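Local coordinates for conserved domain protein (PDB 3PNN) that probably transfers a sugar from an activated donor to an acceptor, forming a glycosidic linkage, as a cytoplasmic glycosyltransferase with a Rossmann-like alpha/beta/alpha fold, at residues 41-45 against 46-50; 61-64 against 65-69; 188-192 against 193-197. One frame throughout, in Å; residues are numbered along the deposited sequence.

All three contacts are local. Contact 1 is the most enclosed; contacts 2 and 3 lie at the surface, each with a few buried side chains. Contacts 1 and 2 belong to the Rossmann-like part of the chain. Contact 1 ends helix 35-46 and leads into strand 50-55; contact 2 lies in helix 60-71, which follows that strand. Contact 3 is the tip of a beta hairpin, across the chain's centre from contact 2. Contact 1 combines a helix cap with a salt bridge. Contact 2 packs the buried F63 ring against I67 and L68 on the inner side and carries charged side chains on the outer one. Contact 3 relies on cross-strand backbone bonds and packs isoleucines on one face.

Contact 1. Residues 41-45 against 46-50; sequences YDAIR and AGFGR
The F48 ring has A43 O at its edge, near the ring plane and 3.4 Å from F48 CD2. A43 CB also packs against F48 CD2, at 3.8 Å. The second flat group is the guanidinium of R45. Y41 covers one of its faces: the ring edge comes in with CE2 over the centre, 3.3 Å above the plane. D42 lies at the guanidinium edge, in plane. R45 grips it side-on, with NE and NH2 both directed at D42 OD1; the NH2 bond is the shorter, at 2.8 Å. A bend at chi3 (-75°) turns the group towards that carboxylate. The other carboxylate oxygen, OD2, is hydrogen-bonded to Y298 OH, and R45 NH2 also reaches E297 O.

The backbone forms a Schellman motif at the C-terminus of helix 35-46. G47, with positive phi (100°), is the first residue to leave the helix. F48 N bonds to A43 O at 3.0 Å, and G47 N bonds to I44 O at 3.1 Å. The first bond is nearly straight; in the second the donor sits well above the carbonyl plane. The A43-F48 packing is the apolar contact that commonly accompanies this motif. A water donates to both I44 O and F48 O and so bridges the last turn to the departing chain. Beyond the cap, F48 also rests on L8 and A136.

A43 O and I44 O, in the last turn, are thus given partners: F48 N for the first, G47 N and the water for the second. The D42 carboxylate is held through both oxygens, which fixes its rotation. R129 NH1 lies close to R45 NH1, a pair of like charges, and the negative charge of D42 may offset this crowding.

Contact 2. Residues 61-64 against 65-69; sequences KEFR and EKILT
K61 O accepts E65 N and E62 O accepts K66 N, the regular bonds of an alpha helix. F63 O then takes two donors, I67 N at 2.9 Å and L68 N at 3.1 Å. The second bond spans five residues and marks a wider pi-type turn at 65-68. T69 OG1 bonds back to E65 O at 2.8 Å.

On the inner side, I67 lies over the F63 ring. Its CB sits 4.1 Å from the ring centroid and only 7° off the normal, a CH-pi contact. I67 CD1 reaches F63 CE1 at 3.6 Å, while L68 CD2 comes to the ring edge, near its plane. F63 CG is turned anti to the backbone N (chi1 -161°), which carries the ring along the helix to these two residues. On the outer side, the extended K61 chain runs across E65. K61 NZ and E65 OE2 are 4.2 Å apart, too far for a salt bridge but still a likely mild attraction.

Helix 60-71 links strands 50-55 and 77-81 in a beta-alpha-beta unit; F63 packs edge-to-face on F53 of the first strand, and L68 rests on V77 and L79 of the second.

Contact 3. Residues 188-192 against 193-197; sequences IERTD and GTISF
E189 and S196 exchange two backbone hydrogen bonds, E189 N to S196 O and S196 N to E189 O. The second is the shorter, at 3.0 Å, and both are close to straight. They make one hydrogen-bonded pair of a beta hairpin with a two-residue loop (D192-G193), joining strand 179-191 to strand 194-198. T191 and T194 make the second: T191 N bonds to T194 O at 3.0 Å with a more bent geometry, and the return bond from T194 N to T191 O is weak. A type I' turn from T191 to T194 closes the loop. D192 and G193 both have positive phi, 38° and 91°, as this turn requires. D192 is poorly ordered.

R190 and I195 form the non-hydrogen-bonded pair between the E189-S196 and T191-T194 pairs. Their side chains share one face, and R190 NE comes within 4.2 Å of I195 CG1. R190 NH1 forms a salt bridge with E209 and a hydrogen bond to G157 O. The other, mostly polar face carries E189, T191, T194 and S196.

At the inner end, I188 and F197 run side by side and point the same way. I188 also packs on V166, and F197 on C205 and L207, so strands flank the hairpin on both edges. In both I188 and I195, CG2 stands anti to the backbone N, and these two branches touch tightly, diagonally across the strands, at 3.5 Å.

Contact 1. Residues 41-45 against 46-50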
loop_
_atom_site.group_PDB
_atom_site.type_symbol
_atom_site.label_atom_id
_atom_site.label_comp_id
_atom_site.label_asym_id
_atom_site.label_seq_id
_atom_site.Cartn_x
_atom_site.Cartn_y
_atom_site.Cartn_z
ATOM N N TYR A 41 13.918 5.987 -2.307
ATOM C CA TYR A 41 14.662 7.244 -2.254
ATOM C C TYR A 41 13.958 8.262 -1.343
ATOM O O TYR A 41 14.588 8.900 -0.486
ATOM C CB TYR A 41 14.830 7.805 -3.676
ATOM C CG TYR A 41 15.788 8.970 -3.782
ATOM C CD1 TYR A 41 17.157 8.759 -3.981
ATOM C CD2 TYR A 41 15.331 10.273 -3.695
ATOM C CE1 TYR A 41 18.035 9.819 -4.086
ATOM C CE2 TYR A 41 16.207 11.345 -3.790
ATOM C CZ TYR A 41 17.556 11.110 -3.983
ATOM O OH TYR A 41 18.424 12.172 -4.084
ATOM N N ASP A 42 12.656 8.439 -1.537
ATOM C CA ASP A 42 11.933 9.427 -0.730
ATOM C C ASP A 42 11.794 8.974 0.723
ATOM O O ASP A 42 11.827 9.798 1.636
ATOM C CB ASP A 42 10.561 9.752 -1.340
ATOM C CG ASP A 42 10.669 10.714 -2.525
ATOM O OD1 ASP A 42 11.647 11.491 -2.574
ATOM O OD2 ASP A 42 9.771 10.702 -3.389
ATOM N N ALA A 43 11.661 7.668 0.952
ATOM C CA ALA A 43 11.525 7.196 2.332
ATOM C C ALA A 43 12.815 7.494 3.082
ATOM O O ALA A 43 12.799 7.938 4.235
ATOM C CB ALA A 43 11.190 5.685 2.375
ATOM N N ILE A 44 13.949 7.265 2.417
ATOM C CA ILE A 44 15.231 7.575 3.030
ATOM C C ILE A 44 15.306 9.064 3.342
ATOM O O ILE A 44 15.657 9.448 4.459
ATOM C CB ILE A 44 16.422 7.153 2.139
ATOM C CG1 ILE A 44 16.503 5.618 2.067
ATOM C CG2 ILE A 44 17.726 7.764 2.658
ATOM C CD1 ILE A 44 17.529 5.089 1.051
ATOM N N ARG A 45 14.973 9.900 2.360
ATOM C CA ARG A 45 15.022 11.351 2.558
ATOM C C ARG A 45 14.112 11.786 3.704
ATOM O O ARG A 45 14.419 12.746 4.427
ATOM C CB ARG A 45 14.604 12.110 1.287
ATOM C CG ARG A 45 15.615 12.115 0.165
ATOM C CD ARG A 45 15.394 13.304 -0.786
ATOM N NE ARG A 45 14.250 13.148 -1.690
ATOM C CZ ARG A 45 14.119 13.822 -2.837
ATOM N NH1 ARG A 45 15.065 14.683 -3.207
ATOM N NH2 ARG A 45 13.060 13.635 -3.622
ATOM N N ALA A 46 12.988 11.091 3.861
ATOM C CA ALA A 46 11.994 11.448 4.880
ATOM C C ALA A 46 12.359 10.963 6.283
ATOM O O ALA A 46 11.721 11.343 7.263
ATOM C CB ALA A 46 10.616 10.922 4.489
ATOM N N GLY A 47 13.380 10.122 6.383
ATOM C CA GLY A 47 13.865 9.704 7.687
ATOM C C GLY A 47 13.401 8.342 8.162
ATOM O O GLY A 47 13.470 8.046 9.366
ATOM N N PHE A 48 12.933 7.499 7.240
ATOM C CA PHE A 48 12.641 6.106 7.587
ATOM C C PHE A 48 13.950 5.383 7.875
ATOM O O PHE A 48 14.962 5.674 7.253
ATOM C CB PHE A 48 11.860 5.403 6.469
ATOM C CG PHE A 48 10.403 5.769 6.442
ATOM C CD1 PHE A 48 9.464 4.963 7.076
ATOM C CD2 PHE A 48 9.976 6.928 5.796
ATOM C CE1 PHE A 48 8.119 5.306 7.077
ATOM C CE2 PHE A 48 8.620 7.280 5.789
ATOM C CZ PHE A 48 7.699 6.463 6.426
ATOM N N GLY A 49 13.926 4.454 8.830
ATOM C CA GLY A 49 15.148 3.836 9.324
ATOM C C GLY A 49 15.519 2.496 8.724
ATOM O O GLY A 49 16.673 2.081 8.800
ATOM N N ARG A 50 14.547 1.809 8.137
ATOM C CA ARG A 50 14.798 0.489 7.562
ATOM C C ARG A 50 13.659 0.107 6.634
ATOM O O ARG A 50 12.543 0.653 6.741
ATOM C CB ARG A 50 14.927 -0.568 8.670
ATOM C CG ARG A 50 13.634 -0.826 9.428
ATOM C CD ARG A 50 13.894 -1.437 10.804
ATOM N NE ARG A 50 14.726 -0.558 11.616
ATOM C CZ ARG A 50 14.315 0.586 12.162
ATOM N NH1 ARG A 50 13.058 1.007 12.000
ATOM N NH2 ARG A 50 15.167 1.315 12.875
HETATM O O HOH W 1 16.597 7.809 6.620
#

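Contact 2. Residues 61-64 against 65-69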
loop_
_atom_site.group_PDB
_atom_site.type_symbol
_atom_site.label_atom_id
_atom_site.label_comp_id
_atom_site.label_asym_id
_atom_site.label_seq_id
_atom_site.Cartn_x
_atom_site.Cartn_y
_atom_site.Cartn_z
ATOM N N LYS A 61 15.129 -15.486 -5.276
ATOM C CA LYS A 61 16.468 -15.406 -5.871
ATOM C C LYS A 61 16.637 -14.144 -6.710
ATOM O O LYS A 61 17.618 -13.405 -6.559
ATOM C CB LYS A 61 16.794 -16.653 -6.705
ATOM C CG LYS A 61 18.212 -16.642 -7.258
ATOM C CD LYS A 61 18.476 -17.861 -8.143
ATOM C CE LYS A 61 19.844 -17.783 -8.804
ATOM N NZ LYS A 61 20.122 -18.987 -9.647
ATOM N N GLU A 62 15.692 -13.891 -7.609
ATOM C CA GLU A 62 15.812 -12.719 -8.464
ATOM C C GLU A 62 15.563 -11.440 -7.690
ATOM O O GLU A 62 16.142 -10.399 -8.008
ATOM C CB GLU A 62 14.889 -12.829 -9.682
ATOM C CG GLU A 62 15.251 -14.051 -10.538
ATOM C CD GLU A 62 14.645 -14.041 -11.935
ATOM O OE1 GLU A 62 13.547 -13.479 -12.116
ATOM O OE2 GLU A 62 15.268 -14.621 -12.856
ATOM N N PHE A 63 14.706 -11.503 -6.673
ATOM C CA PHE A 63 14.474 -10.307 -5.868
ATOM C C PHE A 63 15.792 -9.885 -5.211
ATOM O O PHE A 63 16.153 -8.712 -5.209
ATOM C CB PHE A 63 13.392 -10.533 -4.800
ATOM C CG PHE A 63 12.802 -9.250 -4.265
ATOM C CD1 PHE A 63 11.675 -8.694 -4.862
ATOM C CD2 PHE A 63 13.378 -8.597 -3.176
ATOM C CE1 PHE A 63 11.125 -7.502 -4.387
ATOM C CE2 PHE A 63 12.838 -7.402 -2.690
ATOM C CZ PHE A 63 11.710 -6.860 -3.295
ATOM N N ARG A 64 16.509 -10.856 -4.656
ATOM C CA ARG A 64 17.786 -10.560 -4.021
ATOM C C ARG A 64 18.783 -10.031 -5.055
ATOM O O ARG A 64 19.491 -9.065 -4.803
ATOM C CB ARG A 64 18.348 -11.803 -3.328
ATOM C CG ARG A 64 17.538 -12.276 -2.097
ATOM C CD ARG A 64 18.154 -13.559 -1.522
ATOM N NE ARG A 64 17.471 -14.041 -0.322
ATOM C CZ ARG A 64 17.702 -13.574 0.900
ATOM N NH1 ARG A 64 18.582 -12.595 1.071
ATOM N NH2 ARG A 64 17.044 -14.073 1.947
ATOM N N GLU A 65 18.817 -10.656 -6.228
ATOM C CA GLU A 65 19.790 -10.279 -7.258
ATOM C C GLU A 65 19.544 -8.900 -7.859
ATOM O O GLU A 65 20.474 -8.114 -8.049
ATOM C CB GLU A 65 19.774 -11.297 -8.405
ATOM C CG GLU A 65 20.342 -12.656 -8.075
ATOM C CD GLU A 65 20.214 -13.622 -9.246
ATOM O OE1 GLU A 65 19.738 -13.193 -10.326
ATOM O OE2 GLU A 65 20.582 -14.805 -9.086
ATOM N N LYS A 66 18.288 -8.620 -8.182
ATOM C CA LYS A 66 17.963 -7.449 -8.990
ATOM C C LYS A 66 17.456 -6.272 -8.166
ATOM O O LYS A 66 17.542 -5.131 -8.607
ATOM C CB LYS A 66 16.896 -7.806 -10.040
ATOM C CG LYS A 66 17.367 -8.734 -11.178
ATOM C CD LYS A 66 16.189 -9.049 -12.104
ATOM C CE LYS A 66 16.636 -9.504 -13.489
ATOM N NZ LYS A 66 17.348 -10.799 -13.445
ATOM N N ILE A 67 16.905 -6.536 -6.988
ATOM C CA ILE A 67 16.311 -5.449 -6.204
ATOM C C ILE A 67 17.078 -5.126 -4.917
ATOM O O ILE A 67 17.452 -3.974 -4.689
ATOM C CB ILE A 67 14.813 -5.707 -5.939
ATOM C CG1 ILE A 67 14.067 -5.774 -7.285
ATOM C CG2 ILE A 67 14.226 -4.626 -5.009
ATOM C CD1 ILE A 67 12.560 -5.824 -7.173
ATOM N N LEU A 68 17.327 -6.126 -4.078
ATOM C CA LEU A 68 18.037 -5.856 -2.823
ATOM C C LEU A 68 19.425 -5.257 -3.043
ATOM O O LEU A 68 19.916 -4.492 -2.211
ATOM C CB LEU A 68 18.150 -7.107 -1.948
ATOM C CG LEU A 68 16.865 -7.476 -1.207
ATOM C CD1 LEU A 68 17.186 -8.411 -0.037
ATOM C CD2 LEU A 68 16.134 -6.224 -0.718
ATOM N N THR A 69 20.068 -5.620 -4.149
ATOM C CA THR A 69 21.406 -5.121 -4.435
ATOM C C THR A 69 21.384 -3.608 -4.657
ATOM O O THR A 69 22.399 -2.930 -4.489
ATOM C CB THR A 69 21.993 -5.770 -5.692
ATOM O OG1 THR A 69 21.034 -5.678 -6.757
ATOM C CG2 THR A 69 22.332 -7.231 -5.433
#

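Contact 3. Residues 188-192 against 193-197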
loop_
_atom_site.group_PDB
_atom_site.type_symbol
_atom_site.label_atom_id
_atom_site.label_comp_id
_atom_site.label_asym_id
_atom_site.label_seq_id
_atom_site.Cartn_x
_atom_site.Cartn_y
_atom_site.Cartn_z
ATOM N N ILE A 188 -14.643 3.481 -10.813
ATOM C CA ILE A 188 -14.741 4.931 -10.695
ATOM C C ILE A 188 -14.212 5.606 -11.956
ATOM O O ILE A 188 -13.059 5.407 -12.350
ATOM C CB ILE A 188 -13.955 5.458 -9.477
ATOM C CG1 ILE A 188 -14.353 4.692 -8.214
ATOM C CG2 ILE A 188 -14.169 6.970 -9.316
ATOM C CD1 ILE A 188 -13.478 4.993 -7.010
ATOM N N GLU A 189 -15.060 6.412 -12.578
ATOM C CA GLU A 189 -14.694 7.125 -13.792
ATOM C C GLU A 189 -15.288 8.520 -13.782
ATOM O O GLU A 189 -16.368 8.740 -13.231
ATOM C CB GLU A 189 -15.230 6.395 -15.031
ATOM C CG GLU A 189 -14.529 5.106 -15.387
ATOM C CD GLU A 189 -14.996 4.551 -16.728
ATOM O OE1 GLU A 189 -15.963 3.758 -16.739
ATOM O OE2 GLU A 189 -14.400 4.913 -17.768
ATOM N N ARG A 190 -14.598 9.461 -14.415
ATOM C CA ARG A 190 -15.205 10.753 -14.667
ATOM C C ARG A 190 -15.890 10.662 -16.014
ATOM O O ARG A 190 -15.234 10.649 -17.059
ATOM C CB ARG A 190 -14.179 11.889 -14.672
ATOM C CG ARG A 190 -14.830 13.267 -14.752
ATOM C CD ARG A 190 -13.821 14.395 -14.866
ATOM N NE ARG A 190 -13.021 14.566 -13.656
ATOM C CZ ARG A 190 -11.751 14.183 -13.534
ATOM N NH1 ARG A 190 -11.106 14.382 -12.394
ATOM N NH2 ARG A 190 -11.124 13.602 -14.554
ATOM N N THR A 191 -17.213 10.565 -15.976
ATOM C CA THR A 191 -18.013 10.487 -17.185
ATOM C C THR A 191 -18.660 11.845 -17.417
ATOM O O THR A 191 -19.562 12.250 -16.682
ATOM C CB THR A 191 -19.067 9.370 -17.084
ATOM O OG1 THR A 191 -19.675 9.401 -15.785
ATOM C CG2 THR A 191 -18.407 8.014 -17.275
ATOM N N ASP A 192 -18.161 12.549 -18.426
ATOM C CA ASP A 192 -18.580 13.914 -18.733
ATOM C C ASP A 192 -18.839 14.787 -17.499
ATOM O O ASP A 192 -19.988 15.070 -17.149
ATOM C CB ASP A 192 -19.799 13.915 -19.659
ATOM C CG ASP A 192 -19.934 15.209 -20.440
ATOM O OD1 ASP A 192 -19.270 16.203 -20.071
ATOM O OD2 ASP A 192 -20.701 15.231 -21.427
ATOM N N GLY A 193 -17.762 15.209 -16.845
ATOM C CA GLY A 193 -17.848 16.210 -15.797
ATOM C C GLY A 193 -18.038 15.709 -14.377
ATOM O O GLY A 193 -17.646 16.388 -13.432
ATOM N N THR A 194 -18.640 14.534 -14.214
ATOM C CA THR A 194 -18.937 14.027 -12.878
ATOM C C THR A 194 -18.331 12.651 -12.609
ATOM O O THR A 194 -18.418 11.731 -13.429
ATOM C CB THR A 194 -20.453 13.963 -12.615
ATOM O OG1 THR A 194 -21.015 12.873 -13.351
ATOM C CG2 THR A 194 -21.125 15.258 -13.038
ATOM N N ILE A 195 -17.719 12.521 -11.441
ATOM C CA ILE A 195 -17.094 11.276 -11.033
ATOM C C ILE A 195 -18.154 10.370 -10.410
ATOM O O ILE A 195 -18.824 10.761 -9.456
ATOM C CB ILE A 195 -15.976 11.548 -10.005
ATOM C CG1 ILE A 195 -14.953 12.543 -10.571
ATOM C CG2 ILE A 195 -15.312 10.249 -9.578
ATOM C CD1 ILE A 195 -13.872 12.968 -9.565
ATOM N N SER A 196 -18.321 9.166 -10.949
ATOM C CA SER A 196 -19.284 8.234 -10.370
ATOM C C SER A 196 -18.824 6.774 -10.348
ATOM O O SER A 196 -17.873 6.392 -11.033
ATOM C CB SER A 196 -20.644 8.362 -11.067
ATOM O OG SER A 196 -20.505 8.345 -12.477
ATOM N N PHE A 197 -19.495 5.984 -9.516
ATOM C CA PHE A 197 -19.360 4.533 -9.492
ATOM C C PHE A 197 -20.723 3.943 -9.137
ATOM O O PHE A 197 -21.658 4.682 -8.843
ATOM C CB PHE A 197 -18.313 4.094 -8.473
ATOM C CG PHE A 197 -18.661 4.430 -7.044
ATOM C CD1 PHE A 197 -19.283 3.497 -6.228
ATOM C CD2 PHE A 197 -18.343 5.671 -6.509
ATOM C CE1 PHE A 197 -19.596 3.797 -4.907
ATOM C CE2 PHE A 197 -18.654 5.979 -5.191
ATOM C CZ PHE A 197 -19.282 5.037 -4.388
#